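Local coordinates for protein lectin (Trichosanthes anguina, PDB 4HR6) that probably binds carbohydrate as a seed lectin and is a three-chain, nontoxic homologue of type II ribosome-inactivating proteins, at residues B[5-8]-B[14-17]; B[26-31]-B[43-48]. One frame throughout, in Å; residues are numbered along the deposited sequence.

Contact 1: residues B[5-8]-B[14-17]; sequences LLTL and ESIT
Leu8 and Ile16 face each other as a hydrogen-bonded pair in an antiparallel beta hairpin, the one made by strands 3-9 and 15-21 at the start of the chain. Two backbone bonds join them: Leu8 N donates to Ile16 O (3.1 Å) and Ile16 N returns to Leu8 O (3.0 Å). Their side chains leave the sheet on the same face, where CB of Leu8 meets CG1 of Ile16 at 4.2 Å; a chi1 of 66° sets this CG1 between the backbone N and carbonyl carbon of Ile16. Aliphatic residues suit this face because helix 85-96 packs on it, with Ile92 against Leu8, and Leu95 and Phe96 against Ile16.

The other face belongs to the non-hydrogen-bonded pair Thr7 and Thr17, whose CA atoms come within 4.5 Å. It is partly exposed, and beta-branched threonine fits both the extended backbone and a surface that needs some polarity. The two side chains cross at a slant, with OG1 of Thr7 3.7 Å from OG1 of Thr17. In Thr17 the methyl CG2 is anti to the backbone N, a position that carries it to 4.1 Å from CD2 of Leu5, extending the contact along this face.

Thr7 and Leu8 also pair in parallel with a strand of another chain of the lectin, carrying the sheet across that interface. Within the hairpin, Ile16 O has a second neighbour besides Leu8 N: the CA of Thr7, 3.3 Å away in a CA-H...O contact.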
loop_
_atom_site.group_PDB
_atom_site.type_symbol
_atom_site.label_atom_id
_atom_site.label_comp_id
_atom_site.label_asym_id
_atom_site.label_seq_id
_atom_site.Cartn_x
_atom_site.Cartn_y
_atom_site.Cartn_z
ATOM N N LEU B 5 18.089 8.122 -17.221
ATOM C CA LEU B 5 18.017 9.537 -17.559
ATOM C C LEU B 5 16.600 9.947 -17.789
ATOM O O LEU B 5 15.794 9.231 -18.359
ATOM C CB LEU B 5 18.794 9.867 -18.831
ATOM C CG LEU B 5 20.296 9.609 -18.824
ATOM C CD1 LEU B 5 20.881 10.010 -20.171
ATOM C CD2 LEU B 5 20.982 10.365 -17.701
ATOM N N LEU B 6 16.341 11.181 -17.421
ATOM C CA LEU B 6 15.015 11.646 -17.264
ATOM C C LEU B 6 15.030 13.131 -17.558
ATOM O O LEU B 6 15.801 13.871 -16.953
ATOM C CB LEU B 6 14.683 11.357 -15.824
ATOM C CG LEU B 6 13.258 11.363 -15.422
ATOM C CD1 LEU B 6 13.102 10.284 -14.357
ATOM C CD2 LEU B 6 12.933 12.755 -14.937
ATOM N N THR B 7 14.190 13.570 -18.479
ATOM C CA THR B 7 14.166 14.975 -18.871
ATOM C C THR B 7 12.929 15.709 -18.351
ATOM O O THR B 7 11.817 15.214 -18.415
ATOM C CB THR B 7 14.257 15.095 -20.399
ATOM O OG1 THR B 7 15.454 14.440 -20.836
ATOM C CG2 THR B 7 14.316 16.550 -20.847
ATOM N N LEU B 8 13.138 16.902 -17.824
ATOM C CA LEU B 8 12.032 17.754 -17.399
ATOM C C LEU B 8 12.164 19.058 -18.150
ATOM O O LEU B 8 13.265 19.570 -18.291
ATOM C CB LEU B 8 12.106 18.029 -15.906
ATOM C CG LEU B 8 12.164 16.815 -14.993
ATOM C CD1 LEU B 8 12.644 17.256 -13.623
ATOM C CD2 LEU B 8 10.804 16.153 -14.899
ATOM N N GLU B 14 12.843 25.404 -21.084
ATOM C CA GLU B 14 14.157 25.057 -20.602
ATOM C C GLU B 14 14.111 23.584 -20.185
ATOM O O GLU B 14 13.247 23.189 -19.390
ATOM C CB GLU B 14 14.508 25.904 -19.394
ATOM C CG GLU B 14 14.407 27.415 -19.579
ATOM C CD GLU B 14 14.127 28.132 -18.262
ATOM O OE1 GLU B 14 13.242 27.657 -17.482
ATOM O OE2 GLU B 14 14.788 29.163 -18.005
ATOM N N SER B 15 15.038 22.776 -20.694
ATOM C CA SER B 15 15.115 21.352 -20.335
ATOM C C SER B 15 16.336 21.043 -19.479
ATOM O O SER B 15 17.430 21.544 -19.730
ATOM C CB SER B 15 15.157 20.502 -21.586
ATOM O OG SER B 15 13.872 20.410 -22.155
ATOM N N ILE B 16 16.143 20.232 -18.445
ATOM C CA ILE B 16 17.261 19.634 -17.723
ATOM C C ILE B 16 17.198 18.118 -17.850
ATOM O O ILE B 16 16.128 17.554 -18.033
ATOM C CB ILE B 16 17.276 20.013 -16.244
ATOM C CG1 ILE B 16 16.072 19.420 -15.499
ATOM C CG2 ILE B 16 17.321 21.537 -16.091
ATOM C CD1 ILE B 16 16.123 19.671 -14.010
ATOM N N THR B 17 18.358 17.474 -17.780
ATOM C CA THR B 17 18.424 16.031 -17.777
ATOM C C THR B 17 18.949 15.586 -16.427
ATOM O O THR B 17 20.032 15.980 -16.011
ATOM C CB THR B 17 19.349 15.504 -18.876
ATOM O OG1 THR B 17 18.793 15.834 -20.140
ATOM C CG2 THR B 17 19.472 13.998 -18.800
#

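Contact 2: residues B[26-31]-B[43-48]; sequences VAVAYQ and NAPQLA
Val28 is the residue through which segment 26-31 of strand 26-32 meets segment 43-48, and the side-chain interactions are apolar. Its CB bond points toward the segment, and with chi1 at -58° its two methyl groups spread over different partners. CG1, lying beside the backbone N, reaches CD of the Pro45 ring at 3.7 Å, with the valine side chain and the ring crossing at about a right angle. CG2, placed between the backbone N and the carbonyl carbon, faces CB of Ala48 more loosely, at 4.4 Å. The stem carbon CB of Val28 meets CB of Ala44 at 4.1 Å. Compact residues suit such a place: alanine methyls let the loop and the first turn of the helix come close to the strand, while proline offers a rigid apolar ring, touched at CD, and has no N-H to be satisfied.

One further contact involves the backbone, where the methyl CB of Ala44 lies 3.8 Å from Val28 O.

The polar bonds noted here lie within 43-48 or lead to other parts of the chain. In 43-48 the chain bends round so that Ala48 N donates to Pro45 O at 2.9 Å, bringing Ala48 back toward the strand that Ala44 and Pro45 also touch. Val28 and Ala29 both bond through their backbones to Ala19 of strand 15-21; with the helix-like psi of Val28 (-26°), this is consistent with a classic beta bulge. Phe3 of strand 3-9 packs on both Val28 and Ala48, and Asp21 touches both Val28 and Pro45. The arrangement is a loop and the start of helix 46-51 packed against one face of the mixed N-terminal beta sheet in the ribosome-inactivating protein fold.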
loop_
_atom_site.group_PDB
_atom_site.type_symbol
_atom_site.label_atom_id
_atom_site.label_comp_id
_atom_site.label_asym_id
_atom_site.label_seq_id
_atom_site.Cartn_x
_atom_site.Cartn_y
_atom_site.Cartn_z
ATOM N N VAL B 26 18.344 7.074 -6.280
ATOM C CA VAL B 26 18.620 8.448 -5.902
ATOM C C VAL B 26 19.094 9.210 -7.127
ATOM O O VAL B 26 19.694 8.632 -8.040
ATOM C CB VAL B 26 19.701 8.572 -4.807
ATOM C CG1 VAL B 26 19.181 8.029 -3.483
ATOM C CG2 VAL B 26 20.997 7.865 -5.224
ATOM N N ALA B 27 18.839 10.511 -7.115
ATOM C CA ALA B 27 19.391 11.415 -8.098
ATOM C C ALA B 27 20.879 11.597 -7.830
ATOM O O ALA B 27 21.271 11.812 -6.712
ATOM C CB ALA B 27 18.676 12.749 -8.025
ATOM N N VAL B 28 21.702 11.490 -8.855
ATOM C CA VAL B 28 23.155 11.648 -8.680
ATOM C C VAL B 28 23.771 12.840 -9.407
ATOM O O VAL B 28 24.840 13.308 -9.027
ATOM C CB VAL B 28 23.928 10.371 -9.095
ATOM C CG1 VAL B 28 23.446 9.183 -8.303
ATOM C CG2 VAL B 28 23.801 10.089 -10.572
ATOM N N ALA B 29 23.149 13.275 -10.491
ATOM C CA ALA B 29 23.691 14.349 -11.294
ATOM C C ALA B 29 22.631 14.912 -12.207
ATOM O O ALA B 29 21.604 14.274 -12.443
ATOM C CB ALA B 29 24.841 13.831 -12.151
ATOM N N TYR B 30 22.885 16.108 -12.729
ATOM C CA TYR B 30 22.066 16.632 -13.822
ATOM C C TYR B 30 22.881 17.514 -14.747
ATOM O O TYR B 30 23.958 17.984 -14.378
ATOM C CB TYR B 30 20.854 17.430 -13.301
ATOM C CG TYR B 30 21.121 18.885 -12.962
ATOM C CD1 TYR B 30 20.804 19.911 -13.864
ATOM C CD2 TYR B 30 21.667 19.236 -11.754
ATOM C CE1 TYR B 30 21.029 21.242 -13.548
ATOM C CE2 TYR B 30 21.913 20.553 -11.432
ATOM C CZ TYR B 30 21.585 21.548 -12.332
ATOM O OH TYR B 30 21.826 22.840 -11.994
ATOM N N GLN B 31 22.308 17.767 -15.918
ATOM C CA GLN B 31 22.868 18.677 -16.899
ATOM C C GLN B 31 21.762 19.566 -17.491
ATOM O O GLN B 31 20.724 19.061 -17.914
ATOM C CB GLN B 31 23.511 17.894 -18.047
ATOM C CG GLN B 31 24.481 18.750 -18.859
ATOM C CD GLN B 31 24.793 18.196 -20.239
ATOM O OE1 GLN B 31 24.338 17.125 -20.615
ATOM N NE2 GLN B 31 25.577 18.944 -21.004
ATOM N N ASN B 43 28.040 12.888 -2.887
ATOM C CA ASN B 43 28.100 11.469 -2.641
ATOM C C ASN B 43 27.680 10.660 -3.841
ATOM O O ASN B 43 27.354 9.492 -3.710
ATOM C CB ASN B 43 27.255 11.115 -1.423
ATOM C CG ASN B 43 25.777 11.324 -1.664
ATOM O OD1 ASN B 43 25.391 12.203 -2.415
ATOM N ND2 ASN B 43 24.953 10.525 -1.024
ATOM N N ALA B 44 27.691 11.247 -5.030
ATOM C CA ALA B 44 27.446 10.434 -6.222
ATOM C C ALA B 44 28.464 9.304 -6.258
ATOM O O ALA B 44 29.638 9.520 -5.912
ATOM C CB ALA B 44 27.572 11.249 -7.490
ATOM N N PRO B 45 28.035 8.110 -6.696
ATOM C CA PRO B 45 28.979 6.999 -6.802
ATOM C C PRO B 45 30.087 7.276 -7.828
ATOM O O PRO B 45 29.886 8.012 -8.811
ATOM C CB PRO B 45 28.108 5.814 -7.225
ATOM C CG PRO B 45 26.840 6.393 -7.743
ATOM C CD PRO B 45 26.706 7.800 -7.254
ATOM N N GLN B 46 31.253 6.682 -7.588
ATOM C CA GLN B 46 32.444 6.920 -8.413
ATOM C C GLN B 46 32.202 6.647 -9.895
ATOM O O GLN B 46 32.649 7.385 -10.772
ATOM C CB GLN B 46 33.579 6.012 -7.951
ATOM C CG GLN B 46 34.229 6.423 -6.662
ATOM C CD GLN B 46 35.579 5.750 -6.464
ATOM O OE1 GLN B 46 35.670 4.648 -5.916
ATOM N NE2 GLN B 46 36.627 6.418 -6.894
ATOM N N LEU B 47 31.479 5.571 -10.156
ATOM C CA LEU B 47 31.154 5.172 -11.491
ATOM C C LEU B 47 30.350 6.238 -12.253
ATOM O O LEU B 47 30.431 6.300 -13.477
ATOM C CB LEU B 47 30.356 3.870 -11.430
ATOM C CG LEU B 47 30.056 3.209 -12.772
ATOM C CD1 LEU B 47 31.306 2.506 -13.274
ATOM C CD2 LEU B 47 28.909 2.225 -12.629
ATOM N N ALA B 48 29.554 7.037 -11.533
ATOM C CA ALA B 48 28.802 8.128 -12.152
ATOM C C ALA B 48 29.730 9.116 -12.855
ATOM O O ALA B 48 29.430 9.564 -13.960
ATOM C CB ALA B 48 27.947 8.861 -11.126
#

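In the fold
Contacts 1 and 2 follow one another along the chain, the hairpin 5-8/14-17 closing before 26-31 begins, and their centres lie about 15 Å apart. They share the mixed sheet of five strands, in which 15-21 lies between 3-9 and 26-32. Direct touches join them: Thr17 N lies 2.9 Å from Gln31 O, a probable hydrogen bond, and Tyr30 CB packs at 3.2 Å on Thr17 O. Contact 1 sets an outermost strand of this chain beside its neighbour, with helix 85-96 against it, while contact 2 is where the loop and the start of helix 46-51 pack on the sheet. Both belong to the part related to ribosome-inactivating proteins.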